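Local atomic coordinates of CYTH domain-containing protein (Pyrococcus horikoshii, PDB entry 2EEN), a protein that is of unknown function but probably binds phosphate-rich substrates such as nucleotides or organic triphosphates within a tunnel of antiparallel strands. Residues 24-29 with 52-57; 28-33 with 107-112; 128-133 with 172-177. All blocks are in the same frame, centred on the assembly; numbering follows the deposited sequence.

Interaction 1 (24-29 with 52-57); sequences FMRKEI and RIKRFN
Arg26 lays its guanidinium flat over one face of the Phe56 ring, a side-chain link between strands 23-36 and 48-56 of the antiparallel CYTH sheet. The two planes differ by only 20°, and Arg26 CZ sits 3.6 Å from the ring centroid, almost on the ring normal, which makes this a cation-pi stack. Its closest atoms are Arg26 NH1 and Phe56 CE1, 3.2 Å apart. Phe56 CG lies between its own backbone N and carbonyl carbon (chi1 58°), which brings the ring under the arginine.

The guanidinium is held from its edge as well: in its own plane, Arg26 NE and NH2 grip the single atom Glu28 OE2 side-on, each at 2.7 Å through a bent bond, NE meeting the anti lone pair of that oxygen. Lys113 adds a further salt bridge to it. The other carboxylate oxygen, Glu28 OE1, rests on the aliphatic chain of Lys54, 3.3 Å from Lys54 CD.

Behind the side chains, Met25 and Arg26 both face Lys113 in a classic beta bulge. Within 24-29 and 52-57 the pairing amounts to one hydrogen-bonded pair, Ile29 with Arg55 (Ile29 N to Arg55 O, 2.8 Å), and it continues at Glu31 with Ile53. Towards Asn57 the strands splay, and a water spans the gap from Lys27 O to Asn57 N. The result is a cation fixed twice over, its face by an aromatic ring and its edge by a carboxylate, with Glu28 orienting the arginine on Phe56.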
# COMPACT_ATOMS: atom_id res chain seq x y z
N PHE A 24 -21.27 0.14 -25.00
CA PHE A 24 -21.21 -0.39 -23.64
C PHE A 24 -19.90 -1.15 -23.52
O PHE A 24 -19.54 -1.93 -24.41
CB PHE A 24 -22.39 -1.33 -23.38
CG PHE A 24 -22.30 -2.08 -22.08
CD1 PHE A 24 -22.31 -1.40 -20.86
CD2 PHE A 24 -22.22 -3.47 -22.06
CE1 PHE A 24 -22.24 -2.09 -19.65
CE2 PHE A 24 -22.15 -4.17 -20.86
CZ PHE A 24 -22.16 -3.48 -19.65
N MET A 25 -19.18 -0.91 -22.44
CA MET A 25 -17.92 -1.59 -22.21
C MET A 25 -18.18 -2.74 -21.24
O MET A 25 -18.11 -3.91 -21.62
CB MET A 25 -16.91 -0.60 -21.65
CG MET A 25 -16.65 0.54 -22.61
SD MET A 25 -15.54 1.80 -21.97
CE MET A 25 -13.98 0.91 -22.02
N ARG A 26 -18.51 -2.41 -19.99
CA ARG A 26 -18.81 -3.45 -19.02
C ARG A 26 -19.44 -2.87 -17.77
O ARG A 26 -19.39 -1.66 -17.54
CB ARG A 26 -17.53 -4.21 -18.64
CG ARG A 26 -16.59 -3.44 -17.74
CD ARG A 26 -15.31 -4.23 -17.50
NE ARG A 26 -14.44 -3.59 -16.52
CZ ARG A 26 -13.18 -3.95 -16.30
NH1 ARG A 26 -12.64 -4.93 -17.00
NH2 ARG A 26 -12.47 -3.32 -15.38
N LYS A 27 -20.06 -3.73 -16.98
CA LYS A 27 -20.70 -3.31 -15.74
C LYS A 27 -19.85 -3.82 -14.59
O LYS A 27 -19.36 -4.95 -14.61
CB LYS A 27 -22.11 -3.89 -15.63
CG LYS A 27 -22.82 -3.51 -14.33
CD LYS A 27 -24.27 -3.97 -14.35
CE LYS A 27 -25.00 -3.54 -13.09
NZ LYS A 27 -26.42 -4.02 -13.12
N GLU A 28 -19.70 -2.99 -13.56
CA GLU A 28 -18.89 -3.37 -12.42
C GLU A 28 -19.63 -3.09 -11.13
O GLU A 28 -20.48 -2.20 -11.06
CB GLU A 28 -17.57 -2.58 -12.40
CG GLU A 28 -16.78 -2.58 -13.71
CD GLU A 28 -15.55 -1.68 -13.66
OE1 GLU A 28 -15.49 -0.77 -12.80
OE2 GLU A 28 -14.63 -1.87 -14.49
N ILE A 29 -19.35 -3.89 -10.11
CA ILE A 29 -19.91 -3.65 -8.79
C ILE A 29 -18.71 -3.14 -8.02
O ILE A 29 -17.62 -3.70 -8.12
CB ILE A 29 -20.43 -4.94 -8.13
CG1 ILE A 29 -21.73 -5.37 -8.80
CG2 ILE A 29 -20.64 -4.71 -6.63
CD1 ILE A 29 -22.22 -6.75 -8.38
N ARG A 52 -10.81 -0.37 -2.83
CA ARG A 52 -11.95 -0.68 -3.68
C ARG A 52 -11.93 -2.11 -4.16
O ARG A 52 -10.90 -2.60 -4.62
CB ARG A 52 -11.96 0.23 -4.91
CG ARG A 52 -12.81 -0.33 -6.05
CD ARG A 52 -12.96 0.70 -7.15
NE ARG A 52 -13.66 1.88 -6.64
CZ ARG A 52 -13.80 3.01 -7.32
NH1 ARG A 52 -13.29 3.14 -8.54
NH2 ARG A 52 -14.46 4.02 -6.77
N ILE A 53 -13.08 -2.76 -4.05
CA ILE A 53 -13.23 -4.12 -4.55
C ILE A 53 -14.13 -3.94 -5.76
O ILE A 53 -15.25 -3.44 -5.65
CB ILE A 53 -13.89 -5.05 -3.53
CG1 ILE A 53 -13.01 -5.16 -2.28
CG2 ILE A 53 -14.10 -6.43 -4.15
CD1 ILE A 53 -13.61 -6.01 -1.17
N LYS A 54 -13.62 -4.33 -6.93
CA LYS A 54 -14.34 -4.20 -8.18
C LYS A 54 -14.71 -5.59 -8.69
O LYS A 54 -13.85 -6.46 -8.83
CB LYS A 54 -13.44 -3.48 -9.19
CG LYS A 54 -14.08 -3.12 -10.52
CD LYS A 54 -13.05 -2.45 -11.43
CE LYS A 54 -12.50 -1.17 -10.82
NZ LYS A 54 -11.40 -0.57 -11.64
N ARG A 55 -16.00 -5.81 -8.95
CA ARG A 55 -16.47 -7.09 -9.43
C ARG A 55 -17.11 -6.96 -10.81
O ARG A 55 -17.99 -6.12 -11.02
CB ARG A 55 -17.50 -7.67 -8.45
CG ARG A 55 -17.06 -7.66 -6.99
CD ARG A 55 -18.16 -8.24 -6.09
NE ARG A 55 -17.91 -8.02 -4.67
CZ ARG A 55 -17.00 -8.66 -3.94
NH1 ARG A 55 -16.23 -9.59 -4.49
NH2 ARG A 55 -16.87 -8.38 -2.65
N PHE A 56 -16.66 -7.79 -11.75
CA PHE A 56 -17.20 -7.78 -13.11
C PHE A 56 -16.87 -9.10 -13.79
O PHE A 56 -15.83 -9.69 -13.53
CB PHE A 56 -16.60 -6.61 -13.91
CG PHE A 56 -15.10 -6.65 -14.00
CD1 PHE A 56 -14.46 -7.38 -15.00
CD2 PHE A 56 -14.32 -5.98 -13.06
CE1 PHE A 56 -13.08 -7.44 -15.06
CE2 PHE A 56 -12.94 -6.04 -13.11
CZ PHE A 56 -12.31 -6.77 -14.11
N ASN A 57 -17.77 -9.57 -14.65
CA ASN A 57 -17.57 -10.82 -15.38
C ASN A 57 -16.98 -12.00 -14.59
O ASN A 57 -16.15 -12.74 -15.13
CB ASN A 57 -16.70 -10.56 -16.59
CG ASN A 57 -17.47 -10.01 -17.75
OD1 ASN A 57 -17.99 -8.90 -17.71
ND2 ASN A 57 -17.57 -10.80 -18.81
O HOH W 1 -19.86 -7.53 -15.35

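Interaction 2 (28-33 with 107-112); sequences EIHEDI and VVKTRE
Lys109 NZ reaches across to His30 and donates to ND1 at 3.0 Å, meeting the imidazole at its edge and near its plane. The same ammonium forms a longer salt bridge with Asp32 OD2, 3.4 Å from Lys109 NZ, and a water links it to both Asp32 OD2 and Val107 O. A final bend of the lysine chain (chi4 -68°) turns NZ toward these partners. On the far side of the ring, His30 NE2 donates to Glu28 OE1 at 2.8 Å, so both ring nitrogens are engaged and the imidazole's rotation is fixed. Asp32 OD1 has its own partner in Arg52.

Arg111 passes the ring with its guanidinium turned 73° from the imidazole plane, Arg111 NH1 lying 3.6 Å from His30 CE1; its salt bridge goes to Asp125.

Beneath this polar row the strands pair regularly. His30 N meets Lys109 O at 2.8 Å in a nearly straight bond (178°), and Glu28 with Arg111 and Asp32 with Val107 form the flanking hydrogen-bonded pairs. On the opposite face Glu31 CG packs beside Val108 CG1. The chemistry implies a buried network in which cations and carboxylates are interleaved around His30, consistent with the charged tunnel interior of CYTH proteins; the carboxylates probably offset the neighbouring cations.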
# COMPACT_ATOMS: atom_id res chain seq x y z
N GLU A 28 -19.70 -2.99 -13.56
CA GLU A 28 -18.89 -3.37 -12.42
C GLU A 28 -19.63 -3.09 -11.13
O GLU A 28 -20.48 -2.20 -11.06
CB GLU A 28 -17.57 -2.58 -12.40
CG GLU A 28 -16.78 -2.58 -13.71
CD GLU A 28 -15.55 -1.68 -13.66
OE1 GLU A 28 -15.49 -0.77 -12.80
OE2 GLU A 28 -14.63 -1.87 -14.49
N ILE A 29 -19.35 -3.89 -10.11
CA ILE A 29 -19.91 -3.65 -8.79
C ILE A 29 -18.71 -3.14 -8.02
O ILE A 29 -17.62 -3.70 -8.12
CB ILE A 29 -20.43 -4.94 -8.13
CG1 ILE A 29 -21.73 -5.37 -8.80
CG2 ILE A 29 -20.64 -4.71 -6.63
CD1 ILE A 29 -22.22 -6.75 -8.38
N HIS A 30 -18.89 -2.05 -7.29
CA HIS A 30 -17.82 -1.46 -6.49
C HIS A 30 -18.21 -1.43 -5.04
O HIS A 30 -19.32 -1.02 -4.68
CB HIS A 30 -17.52 -0.02 -6.90
CG HIS A 30 -16.80 0.11 -8.21
ND1 HIS A 30 -16.37 1.33 -8.69
CD2 HIS A 30 -16.44 -0.81 -9.13
CE1 HIS A 30 -15.76 1.15 -9.85
NE2 HIS A 30 -15.79 -0.14 -10.14
N GLU A 31 -17.29 -1.87 -4.20
CA GLU A 31 -17.48 -1.84 -2.76
C GLU A 31 -16.23 -1.13 -2.27
O GLU A 31 -15.13 -1.69 -2.30
CB GLU A 31 -17.57 -3.26 -2.21
CG GLU A 31 -18.88 -3.95 -2.58
CD GLU A 31 -18.83 -5.45 -2.39
OE1 GLU A 31 -18.33 -5.91 -1.35
OE2 GLU A 31 -19.30 -6.17 -3.29
N ASP A 32 -16.39 0.12 -1.86
CA ASP A 32 -15.27 0.92 -1.39
C ASP A 32 -15.29 1.13 0.10
O ASP A 32 -16.34 1.36 0.70
CB ASP A 32 -15.28 2.31 -2.03
CG ASP A 32 -15.16 2.26 -3.53
OD1 ASP A 32 -14.46 1.37 -4.02
OD2 ASP A 32 -15.75 3.13 -4.20
N ILE A 33 -14.11 1.06 0.71
CA ILE A 33 -14.00 1.33 2.12
C ILE A 33 -13.09 2.55 2.20
O ILE A 33 -11.96 2.52 1.71
CB ILE A 33 -13.36 0.16 2.91
CG1 ILE A 33 -14.26 -1.08 2.88
CG2 ILE A 33 -13.17 0.57 4.36
CD1 ILE A 33 -13.80 -2.22 3.74
N VAL A 107 -18.78 2.55 0.75
CA VAL A 107 -19.62 3.02 -0.34
C VAL A 107 -19.78 1.89 -1.34
O VAL A 107 -18.81 1.35 -1.85
CB VAL A 107 -18.99 4.25 -1.04
CG1 VAL A 107 -19.90 4.74 -2.15
CG2 VAL A 107 -18.75 5.35 -0.02
N VAL A 108 -21.03 1.52 -1.61
CA VAL A 108 -21.32 0.44 -2.54
C VAL A 108 -22.12 0.95 -3.72
O VAL A 108 -23.06 1.72 -3.56
CB VAL A 108 -22.15 -0.66 -1.85
CG1 VAL A 108 -22.43 -1.79 -2.83
CG2 VAL A 108 -21.41 -1.18 -0.63
N LYS A 109 -21.74 0.52 -4.92
CA LYS A 109 -22.45 0.96 -6.10
C LYS A 109 -22.23 0.02 -7.27
O LYS A 109 -21.38 -0.87 -7.22
CB LYS A 109 -21.97 2.35 -6.52
CG LYS A 109 -20.51 2.35 -7.01
CD LYS A 109 -20.10 3.72 -7.57
CE LYS A 109 -18.68 3.69 -8.12
NZ LYS A 109 -17.65 3.50 -7.05
N THR A 110 -23.03 0.21 -8.31
CA THR A 110 -22.85 -0.56 -9.53
C THR A 110 -22.43 0.53 -10.51
O THR A 110 -22.83 1.69 -10.37
CB THR A 110 -24.14 -1.26 -10.01
OG1 THR A 110 -25.18 -0.30 -10.25
CG2 THR A 110 -24.60 -2.26 -8.97
N ARG A 111 -21.60 0.16 -11.48
CA ARG A 111 -21.11 1.13 -12.44
C ARG A 111 -21.09 0.51 -13.82
O ARG A 111 -20.44 -0.51 -14.04
CB ARG A 111 -19.72 1.61 -12.02
CG ARG A 111 -18.93 2.36 -13.09
CD ARG A 111 -17.70 3.04 -12.51
NE ARG A 111 -18.05 4.22 -11.71
CZ ARG A 111 -17.19 4.93 -11.00
NH1 ARG A 111 -15.90 4.60 -10.96
NH2 ARG A 111 -17.61 6.00 -10.33
N GLU A 112 -21.82 1.12 -14.75
CA GLU A 112 -21.85 0.64 -16.12
C GLU A 112 -20.95 1.61 -16.87
O GLU A 112 -21.22 2.81 -16.88
CB GLU A 112 -23.26 0.68 -16.70
CG GLU A 112 -24.18 -0.44 -16.23
CD GLU A 112 -25.59 -0.30 -16.77
OE1 GLU A 112 -25.75 0.14 -17.93
OE2 GLU A 112 -26.55 -0.64 -16.04
O HOH W 2 -18.40 2.48 -4.56

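Interaction 3 (128-133 with 172-177); sequences EGLGKF and ELLLEK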
# COMPACT_ATOMS: atom_id res chain seq x y z
N GLU A 128 -25.63 2.91 -3.60
CA GLU A 128 -26.48 2.55 -2.47
C GLU A 128 -26.53 3.71 -1.48
O GLU A 128 -25.50 4.28 -1.11
CB GLU A 128 -25.95 1.29 -1.77
CG GLU A 128 -25.92 0.06 -2.66
CD GLU A 128 -25.73 -1.22 -1.86
OE1 GLU A 128 -25.35 -1.14 -0.68
OE2 GLU A 128 -25.96 -2.31 -2.43
N GLY A 129 -27.74 4.08 -1.09
CA GLY A 129 -27.90 5.18 -0.15
C GLY A 129 -27.89 6.57 -0.74
O GLY A 129 -28.10 7.54 -0.01
N LEU A 130 -27.65 6.69 -2.05
CA LEU A 130 -27.64 7.99 -2.71
C LEU A 130 -28.47 8.05 -3.98
O LEU A 130 -29.21 9.01 -4.19
CB LEU A 130 -26.21 8.42 -3.05
CG LEU A 130 -25.22 8.78 -1.94
CD1 LEU A 130 -23.94 9.24 -2.62
CD2 LEU A 130 -25.77 9.89 -1.05
N GLY A 131 -28.36 7.03 -4.82
CA GLY A 131 -29.13 7.03 -6.05
C GLY A 131 -28.28 7.01 -7.30
O GLY A 131 -27.12 6.61 -7.28
N LYS A 132 -28.86 7.48 -8.40
CA LYS A 132 -28.18 7.50 -9.70
C LYS A 132 -27.33 8.73 -10.00
O LYS A 132 -27.75 9.87 -9.78
CB LYS A 132 -29.21 7.34 -10.82
CG LYS A 132 -29.96 6.03 -10.81
CD LYS A 132 -30.97 5.99 -11.95
CE LYS A 132 -31.52 4.58 -12.16
NZ LYS A 132 -32.15 4.03 -10.92
N PHE A 133 -26.14 8.47 -10.53
CA PHE A 133 -25.22 9.52 -10.92
C PHE A 133 -24.57 9.12 -12.23
O PHE A 133 -24.65 7.96 -12.65
CB PHE A 133 -24.09 9.70 -9.90
CG PHE A 133 -24.54 10.23 -8.58
CD1 PHE A 133 -25.22 9.41 -7.69
CD2 PHE A 133 -24.28 11.55 -8.22
CE1 PHE A 133 -25.64 9.90 -6.46
CE2 PHE A 133 -24.69 12.05 -6.98
CZ PHE A 133 -25.37 11.21 -6.10
N GLU A 172 -18.49 11.97 0.78
CA GLU A 172 -18.92 13.21 1.42
C GLU A 172 -20.44 13.32 1.46
O GLU A 172 -21.01 13.78 2.45
CB GLU A 172 -18.34 14.41 0.67
CG GLU A 172 -16.85 14.57 0.85
CD GLU A 172 -16.28 15.70 0.01
OE1 GLU A 172 -16.31 15.59 -1.24
OE2 GLU A 172 -15.80 16.69 0.59
N LEU A 173 -21.08 12.93 0.37
CA LEU A 173 -22.53 12.98 0.29
C LEU A 173 -23.15 12.03 1.31
O LEU A 173 -24.13 12.38 1.97
CB LEU A 173 -22.99 12.61 -1.13
CG LEU A 173 -22.60 13.64 -2.19
CD1 LEU A 173 -22.95 13.11 -3.56
CD2 LEU A 173 -23.32 14.96 -1.93
N LEU A 174 -22.57 10.84 1.44
CA LEU A 174 -23.12 9.89 2.39
C LEU A 174 -22.86 10.34 3.83
O LEU A 174 -23.70 10.15 4.69
CB LEU A 174 -22.54 8.49 2.15
CG LEU A 174 -23.15 7.80 0.92
CD1 LEU A 174 -22.24 6.68 0.44
CD2 LEU A 174 -24.53 7.27 1.26
N LEU A 175 -21.71 10.96 4.08
CA LEU A 175 -21.39 11.41 5.43
C LEU A 175 -22.34 12.50 5.90
O LEU A 175 -22.65 12.60 7.10
CB LEU A 175 -19.95 11.91 5.51
CG LEU A 175 -18.90 10.79 5.46
CD1 LEU A 175 -17.51 11.40 5.56
CD2 LEU A 175 -19.14 9.80 6.59
N GLU A 176 -22.80 13.32 4.97
CA GLU A 176 -23.72 14.39 5.29
C GLU A 176 -25.03 13.82 5.82
O GLU A 176 -25.68 14.42 6.67
CB GLU A 176 -24.01 15.24 4.06
CG GLU A 176 -22.87 16.11 3.59
CD GLU A 176 -23.26 16.93 2.37
OE1 GLU A 176 -24.34 17.56 2.39
OE2 GLU A 176 -22.48 16.95 1.39
N LYS A 177 -25.40 12.65 5.31
CA LYS A 177 -26.64 11.99 5.68
C LYS A 177 -26.54 11.07 6.89
O LYS A 177 -27.48 10.33 7.20
CB LYS A 177 -27.19 11.24 4.47
CG LYS A 177 -27.56 12.17 3.32
CD LYS A 177 -27.95 11.40 2.07
CE LYS A 177 -28.34 12.36 0.95
NZ LYS A 177 -29.55 13.16 1.29
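Leu130 and Leu174 share a first torsion that sets where their branches fall: in each, CG stands anti to the carbonyl carbon and beside the backbone N (chi1 -69° and -75°). The backbone of Leu130 already aims its side chain at the helix, whereas Leu174 relies on its torsions to swing its end back to meet it. Leu174 CD2 lies 3.6 Å from Leu130 CG, and the two side chains are slanted against each other.

Leu130 CD1 is 3.8 Å from Leu173 CB, with CD2 nearly as near, the two side chains crossing at about a right angle. Leu130 CD2 also rests 4.1 Å from the aliphatic CE of Lys177. Leu173 CD1 in turn meets the ring of Phe133, 4.0 Å from its CE2, the side chains approaching from opposite directions. No hydrogen bond joins the segments; apolar carbon does the work. Beside Leu130, Gly129 brings only backbone to the helix, its carbonyl O 3.8 Å from Leu174 CD2.

The bulge at Leu130 and Gly131 leads into strand 131-139. Phe133 of that strand also meets the ring of Tyr170, Leu173 touches Tyr9 of strand 3-9, and Leu174 packs on Leu105 and Val107 of strand 102-117, so the C-terminal helix 170-176 lies against three strands of the sheet.

Overall arrangement
All three contacts involve one antiparallel sheet. Interactions 1 and 2 start from the same strand, 23-36, and share Glu28 and Ile29; their centres lie 8 Å apart, and strand 48-56 flanks strand 23-36 on one side while strand 102-117 flanks it on the other. Salt bridges Arg55-Glu31 and Arg52-Asp32 tie them together. Interaction 3 follows later in the chain, 12 Å from interaction 2 and 20 Å from interaction 1, centre to centre. It touches interaction 2 through Val107 packing on Leu174 and a probable backbone hydrogen bond between Val108 and Glu128. One sheet thus gathers distant parts of the chain, its central strands probably turning charged residues into a CYTH tunnel.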